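Molinate hydrolase (Gulosibacter molinativorax, PDB 4UB9) is a zinc-binding member of the amidohydrolase family that hydrolyses the thiocarbamate pesticide molinate. Local coordinates at residues R273-L286 with R295-A309. Sequence-based numbering, arbitrary orientation.
Sequences RRAGVPLLTHTTSL and RDADLMIHATMTGQA
The guanidinium of Arg273 has Leu279 CD2 over one face, while its edge meets the backbone oxygens of Arg295 and Asp296 and the carboxylate of Asp298. Beyond the paired strands, the His302 ring carries Met305 CE on one face, offset toward the rim, and has Thr283 O and the imidazole of His282 at its edge; the two ring planes stand 82° apart. Arg273 NH1 forms a salt bridge to Asp298 OD2 (2.8 Å), met on the syn side, and Arg273 NH2 donates to Asp296 O (2.9 Å) from above the carbonyl plane. Leu279 N donates to Asp298 OD2 (2.9 Å) from the anti side and the opposite face of the carboxylate; Asp298 OD1 forms a salt bridge with Arg431. A leucine in place of Arg273 would probably leave Asp298 OD2 held by Leu279 N without its salt bridge, and the Asp296 carbonyl without this donor. Between the arginine and the histidines, Thr281 N to Leu299 O (3.2 Å) and Ile301 N to Thr281 O (3.0 Å) pair strands 279-282 and 299-301 in parallel, a beta-alpha-beta unit connected by helix 286-294, as in the family's TIM barrel. Leu280 lies alongside Leu299 on one face; on the other, Thr281 OG1, between backbone N and carbonyl carbon (chi1 56°), is thereby set against Met300 CG and bonds a water shared with Thr283 OG1 and Ile301 O. His282 ND1 and His302 NE2, 3.2 Å apart, both ligate the zinc ion. His282 NE2 is hydrogen-bonded to Asp245 O, His302 ND1 weakly to Thr283 O; these bonds would help fix each ring's turn and might strengthen its zinc-bound nitrogen as a donor, less so through the weak bond.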
loop_
_atom_site.group_PDB
_atom_site.type_symbol
_atom_site.label_atom_id
_atom_site.label_comp_id
_atom_site.label_asym_id
_atom_site.label_seq_id
_atom_site.Cartn_x
_atom_site.Cartn_y
_atom_site.Cartn_z
ATOM N N ARG A 273 16.221 36.476 -13.978
ATOM C CA ARG A 273 16.258 37.836 -14.578
ATOM C C ARG A 273 17.645 38.135 -15.114
ATOM O O ARG A 273 17.807 38.476 -16.283
ATOM C CB ARG A 273 15.931 38.885 -13.568
ATOM C CG ARG A 273 14.465 39.227 -13.398
ATOM C CD ARG A 273 13.499 38.314 -14.109
ATOM N NE ARG A 273 12.153 38.481 -13.568
ATOM C CZ ARG A 273 11.034 38.309 -14.263
ATOM N NH1 ARG A 273 11.080 37.973 -15.545
ATOM N NH2 ARG A 273 9.862 38.485 -13.680
ATOM N N ARG A 274 18.652 37.882 -14.292
ATOM C CA ARG A 274 20.048 38.064 -14.708
ATOM C C ARG A 274 20.323 37.297 -15.998
ATOM O O ARG A 274 21.000 37.784 -16.900
ATOM C CB ARG A 274 21.008 37.643 -13.592
ATOM C CG ARG A 274 22.502 37.667 -13.961
ATOM C CD ARG A 274 23.482 36.946 -12.996
ATOM N NE ARG A 274 24.364 37.916 -12.340
ATOM C CZ ARG A 274 24.164 38.400 -11.117
ATOM N NH1 ARG A 274 23.128 38.006 -10.392
ATOM N NH2 ARG A 274 25.001 39.309 -10.598
ATOM N N ALA A 275 19.848 36.054 -16.077
ATOM C CA ALA A 275 20.133 35.231 -17.273
ATOM C C ALA A 275 19.360 35.740 -18.489
ATOM O O ALA A 275 19.557 35.273 -19.589
ATOM C CB ALA A 275 19.836 33.749 -17.003
ATOM N N GLY A 276 18.376 36.582 -18.240
ATOM C CA GLY A 276 17.588 37.199 -19.309
ATOM C C GLY A 276 16.615 36.273 -20.060
ATOM O O GLY A 276 16.376 36.468 -21.227
ATOM N N VAL A 277 16.117 35.240 -19.399
ATOM C CA VAL A 277 15.149 34.322 -20.003
ATOM C C VAL A 277 13.843 34.472 -19.270
ATOM O O VAL A 277 13.823 34.920 -18.139
ATOM C CB VAL A 277 15.589 32.840 -19.950
ATOM C CG1 VAL A 277 16.932 32.655 -20.644
ATOM C CG2 VAL A 277 15.650 32.310 -18.519
ATOM N N PRO A 278 12.741 34.104 -19.905
ATOM C CA PRO A 278 11.466 34.328 -19.234
ATOM C C PRO A 278 11.305 33.452 -18.013
ATOM O O PRO A 278 11.891 32.364 -17.912
ATOM C CB PRO A 278 10.448 33.899 -20.268
ATOM C CG PRO A 278 11.136 34.103 -21.552
ATOM C CD PRO A 278 12.561 33.726 -21.312
ATOM N N LEU A 279 10.524 33.971 -17.099
ATOM C CA LEU A 279 10.286 33.341 -15.811
ATOM C C LEU A 279 8.880 32.788 -15.755
ATOM O O LEU A 279 7.905 33.548 -15.919
ATOM C CB LEU A 279 10.420 34.365 -14.686
ATOM C CG LEU A 279 9.878 33.915 -13.327
ATOM C CD1 LEU A 279 10.794 32.857 -12.725
ATOM C CD2 LEU A 279 9.761 35.099 -12.382
ATOM N N LEU A 280 8.790 31.480 -15.500
ATOM C CA LEU A 280 7.516 30.793 -15.323
ATOM C C LEU A 280 7.333 30.333 -13.913
ATOM O O LEU A 280 8.289 30.070 -13.222
ATOM C CB LEU A 280 7.406 29.565 -16.224
ATOM C CG LEU A 280 6.846 29.777 -17.643
ATOM C CD1 LEU A 280 7.720 30.733 -18.430
ATOM C CD2 LEU A 280 6.846 28.460 -18.346
ATOM N N THR A 281 6.089 30.211 -13.492
ATOM C CA THR A 281 5.753 29.742 -12.170
ATOM C C THR A 281 4.777 28.582 -12.204
ATOM O O THR A 281 3.968 28.472 -13.081
ATOM C CB THR A 281 5.148 30.856 -11.305
ATOM O OG1 THR A 281 4.013 31.399 -11.953
ATOM C CG2 THR A 281 6.138 31.955 -11.074
ATOM N N HIS A 282 4.892 27.706 -11.231
ATOM C CA HIS A 282 3.921 26.682 -10.989
ATOM C C HIS A 282 3.278 27.039 -9.664
ATOM O O HIS A 282 3.956 27.178 -8.678
ATOM C CB HIS A 282 4.625 25.336 -10.960
ATOM C CG HIS A 282 3.905 24.276 -10.197
ATOM N ND1 HIS A 282 3.102 23.344 -10.799
ATOM C CD2 HIS A 282 3.898 23.977 -8.882
ATOM C CE1 HIS A 282 2.613 22.532 -9.888
ATOM N NE2 HIS A 282 3.082 22.894 -8.715
ATOM N N THR A 283 1.970 27.231 -9.653
ATOM C CA THR A 283 1.262 27.633 -8.435
ATOM C C THR A 283 -0.003 26.849 -8.222
ATOM O O THR A 283 -0.674 26.503 -9.145
ATOM C CB THR A 283 0.961 29.152 -8.346
ATOM O OG1 THR A 283 0.075 29.550 -9.394
ATOM C CG2 THR A 283 2.219 29.952 -8.425
ATOM N N THR A 284 -0.288 26.560 -6.975
ATOM C CA THR A 284 -1.283 25.599 -6.618
ATOM C C THR A 284 -2.275 26.154 -5.600
ATOM O O THR A 284 -3.094 25.448 -5.077
ATOM C CB THR A 284 -0.533 24.305 -6.225
ATOM O OG1 THR A 284 -0.575 23.408 -7.325
ATOM C CG2 THR A 284 -1.053 23.641 -5.035
ATOM N N SER A 285 -2.156 27.436 -5.320
ATOM C CA SER A 285 -2.939 28.092 -4.244
ATOM C C SER A 285 -3.103 29.558 -4.520
ATOM O O SER A 285 -2.386 30.128 -5.339
ATOM C CB SER A 285 -2.216 27.984 -2.875
ATOM O OG SER A 285 -0.983 28.667 -2.920
ATOM N N LEU A 286 -4.047 30.187 -3.824
ATOM C CA LEU A 286 -4.285 31.647 -3.988
ATOM C C LEU A 286 -3.047 32.458 -3.603
ATOM O O LEU A 286 -2.656 33.377 -4.280
ATOM C CB LEU A 286 -5.426 32.095 -3.120
ATOM C CG LEU A 286 -6.804 31.567 -3.511
ATOM C CD1 LEU A 286 -7.903 32.073 -2.543
ATOM C CD2 LEU A 286 -7.134 31.955 -4.932
ATOM N N ARG A 295 5.995 38.825 -8.311
ATOM C CA ARG A 295 7.307 38.691 -8.962
ATOM C C ARG A 295 7.251 39.015 -10.453
ATOM O O ARG A 295 8.207 38.780 -11.173
ATOM C CB ARG A 295 7.842 37.269 -8.801
ATOM C CG ARG A 295 8.003 36.765 -7.372
ATOM C CD ARG A 295 8.900 37.666 -6.625
ATOM N NE ARG A 295 9.383 37.149 -5.345
ATOM C CZ ARG A 295 8.648 37.056 -4.247
ATOM N NH1 ARG A 295 7.332 37.317 -4.272
ATOM N NH2 ARG A 295 9.245 36.695 -3.119
ATOM N N ASP A 296 6.115 39.532 -10.920
ATOM C CA ASP A 296 5.948 39.858 -12.342
ATOM C C ASP A 296 6.358 38.693 -13.256
ATOM O O ASP A 296 7.085 38.850 -14.216
ATOM C CB ASP A 296 6.741 41.126 -12.712
ATOM C CG ASP A 296 6.261 42.364 -11.945
ATOM O OD1 ASP A 296 5.052 42.696 -11.977
ATOM O OD2 ASP A 296 7.107 43.022 -11.332
ATOM N N ALA A 297 5.853 37.521 -12.943
ATOM C CA ALA A 297 6.111 36.328 -13.757
ATOM C C ALA A 297 5.705 36.573 -15.198
ATOM O O ALA A 297 4.679 37.173 -15.469
ATOM C CB ALA A 297 5.344 35.160 -13.215
ATOM N N ASP A 298 6.528 36.118 -16.111
ATOM C CA ASP A 298 6.225 36.213 -17.546
ATOM C C ASP A 298 5.050 35.321 -17.932
ATOM O O ASP A 298 4.277 35.645 -18.813
ATOM C CB ASP A 298 7.453 35.822 -18.375
ATOM C CG ASP A 298 8.579 36.833 -18.229
ATOM O OD1 ASP A 298 8.506 37.843 -18.921
ATOM O OD2 ASP A 298 9.477 36.657 -17.387
ATOM N N LEU A 299 4.969 34.164 -17.300
ATOM C CA LEU A 299 3.862 33.277 -17.535
ATOM C C LEU A 299 3.597 32.434 -16.303
ATOM O O LEU A 299 4.474 31.760 -15.793
ATOM C CB LEU A 299 4.111 32.400 -18.766
ATOM C CG LEU A 299 2.939 31.465 -19.113
ATOM C CD1 LEU A 299 1.692 32.249 -19.484
ATOM C CD2 LEU A 299 3.337 30.553 -20.253
ATOM N N MET A 300 2.343 32.426 -15.894
ATOM C CA MET A 300 1.898 31.669 -14.742
ATOM C C MET A 300 1.108 30.412 -15.160
ATOM O O MET A 300 -0.037 30.483 -15.611
ATOM C CB MET A 300 1.071 32.588 -13.848
ATOM C CG MET A 300 1.955 33.684 -13.273
ATOM S SD MET A 300 1.068 34.908 -12.321
ATOM C CE MET A 300 0.156 35.682 -13.653
ATOM N N ILE A 301 1.724 29.256 -14.961
ATOM C CA ILE A 301 1.136 27.980 -15.354
ATOM C C ILE A 301 0.008 27.565 -14.400
ATOM O O ILE A 301 0.105 27.705 -13.178
ATOM C CB ILE A 301 2.177 26.887 -15.457
ATOM C CG1 ILE A 301 3.322 27.320 -16.362
ATOM C CG2 ILE A 301 1.581 25.596 -15.982
ATOM C CD1 ILE A 301 2.948 27.576 -17.808
ATOM N N HIS A 302 -1.070 27.103 -15.000
ATOM C CA HIS A 302 -2.342 26.728 -14.319
ATOM C C HIS A 302 -2.713 27.670 -13.197
ATOM O O HIS A 302 -2.883 27.297 -12.054
ATOM C CB HIS A 302 -2.483 25.239 -13.967
ATOM C CG HIS A 302 -1.321 24.649 -13.254
ATOM N ND1 HIS A 302 -0.953 25.024 -11.980
ATOM C CD2 HIS A 302 -0.502 23.625 -13.596
ATOM C CE1 HIS A 302 0.089 24.306 -11.598
ATOM N NE2 HIS A 302 0.382 23.448 -12.555
ATOM N N ALA A 303 -2.829 28.924 -13.596
ATOM C CA ALA A 303 -3.013 30.012 -12.669
ATOM C C ALA A 303 -4.281 29.841 -11.881
ATOM O O ALA A 303 -4.392 30.292 -10.754
ATOM C CB ALA A 303 -3.050 31.315 -13.435
ATOM N N THR A 304 -5.269 29.234 -12.508
ATOM C CA THR A 304 -6.592 29.085 -11.882
ATOM C C THR A 304 -6.715 27.868 -10.985
ATOM O O THR A 304 -7.780 27.622 -10.413
ATOM C CB THR A 304 -7.704 28.991 -12.958
ATOM O OG1 THR A 304 -7.299 28.052 -13.961
ATOM C CG2 THR A 304 -7.910 30.336 -13.570
ATOM N N MET A 305 -5.641 27.080 -10.907
ATOM C CA MET A 305 -5.615 25.960 -9.988
ATOM C C MET A 305 -5.226 26.499 -8.600
ATOM O O MET A 305 -4.080 26.739 -8.313
ATOM C CB MET A 305 -4.649 24.906 -10.444
ATOM C CG MET A 305 -4.790 23.636 -9.630
ATOM S SD MET A 305 -3.414 22.528 -9.953
ATOM C CE MET A 305 -3.800 21.990 -11.643
ATOM N N THR A 306 -6.217 26.706 -7.752
ATOM C CA THR A 306 -6.026 27.466 -6.519
ATOM C C THR A 306 -6.561 26.827 -5.260
ATOM O O THR A 306 -7.173 27.483 -4.438
ATOM C CB THR A 306 -6.652 28.874 -6.640
ATOM O OG1 THR A 306 -8.055 28.780 -6.836
ATOM C CG2 THR A 306 -6.034 29.599 -7.788
ATOM N N GLY A 307 -6.323 25.539 -5.104
ATOM C CA GLY A 307 -6.664 24.885 -3.838
ATOM C C GLY A 307 -8.159 24.771 -3.607
ATOM O O GLY A 307 -8.633 24.649 -2.484
ATOM N N GLN A 308 -8.890 24.869 -4.705
ATOM C CA GLN A 308 -10.346 24.883 -4.728
ATOM C C GLN A 308 -10.930 26.023 -3.926
ATOM O O GLN A 308 -12.008 25.932 -3.427
ATOM C CB GLN A 308 -10.909 23.563 -4.263
ATOM C CG GLN A 308 -10.781 22.480 -5.321
ATOM C CD GLN A 308 -11.680 22.691 -6.508
ATOM O OE1 GLN A 308 -11.290 22.462 -7.664
ATOM N NE2 GLN A 308 -12.891 23.109 -6.244
ATOM N N ALA A 309 -10.208 27.129 -3.877
ATOM C CA ALA A 309 -10.693 28.352 -3.262
ATOM C C ALA A 309 -10.805 29.415 -4.342
ATOM O O ALA A 309 -9.987 29.473 -5.243
ATOM C CB ALA A 309 -9.749 28.791 -2.161
HETATM O O HOH W 1 1.568 29.949 -11.733
HETATM O O HOH W 2 -2.459 29.128 -9.016
HETATM O O HOH W 3 -5.655 28.455 -2.320
#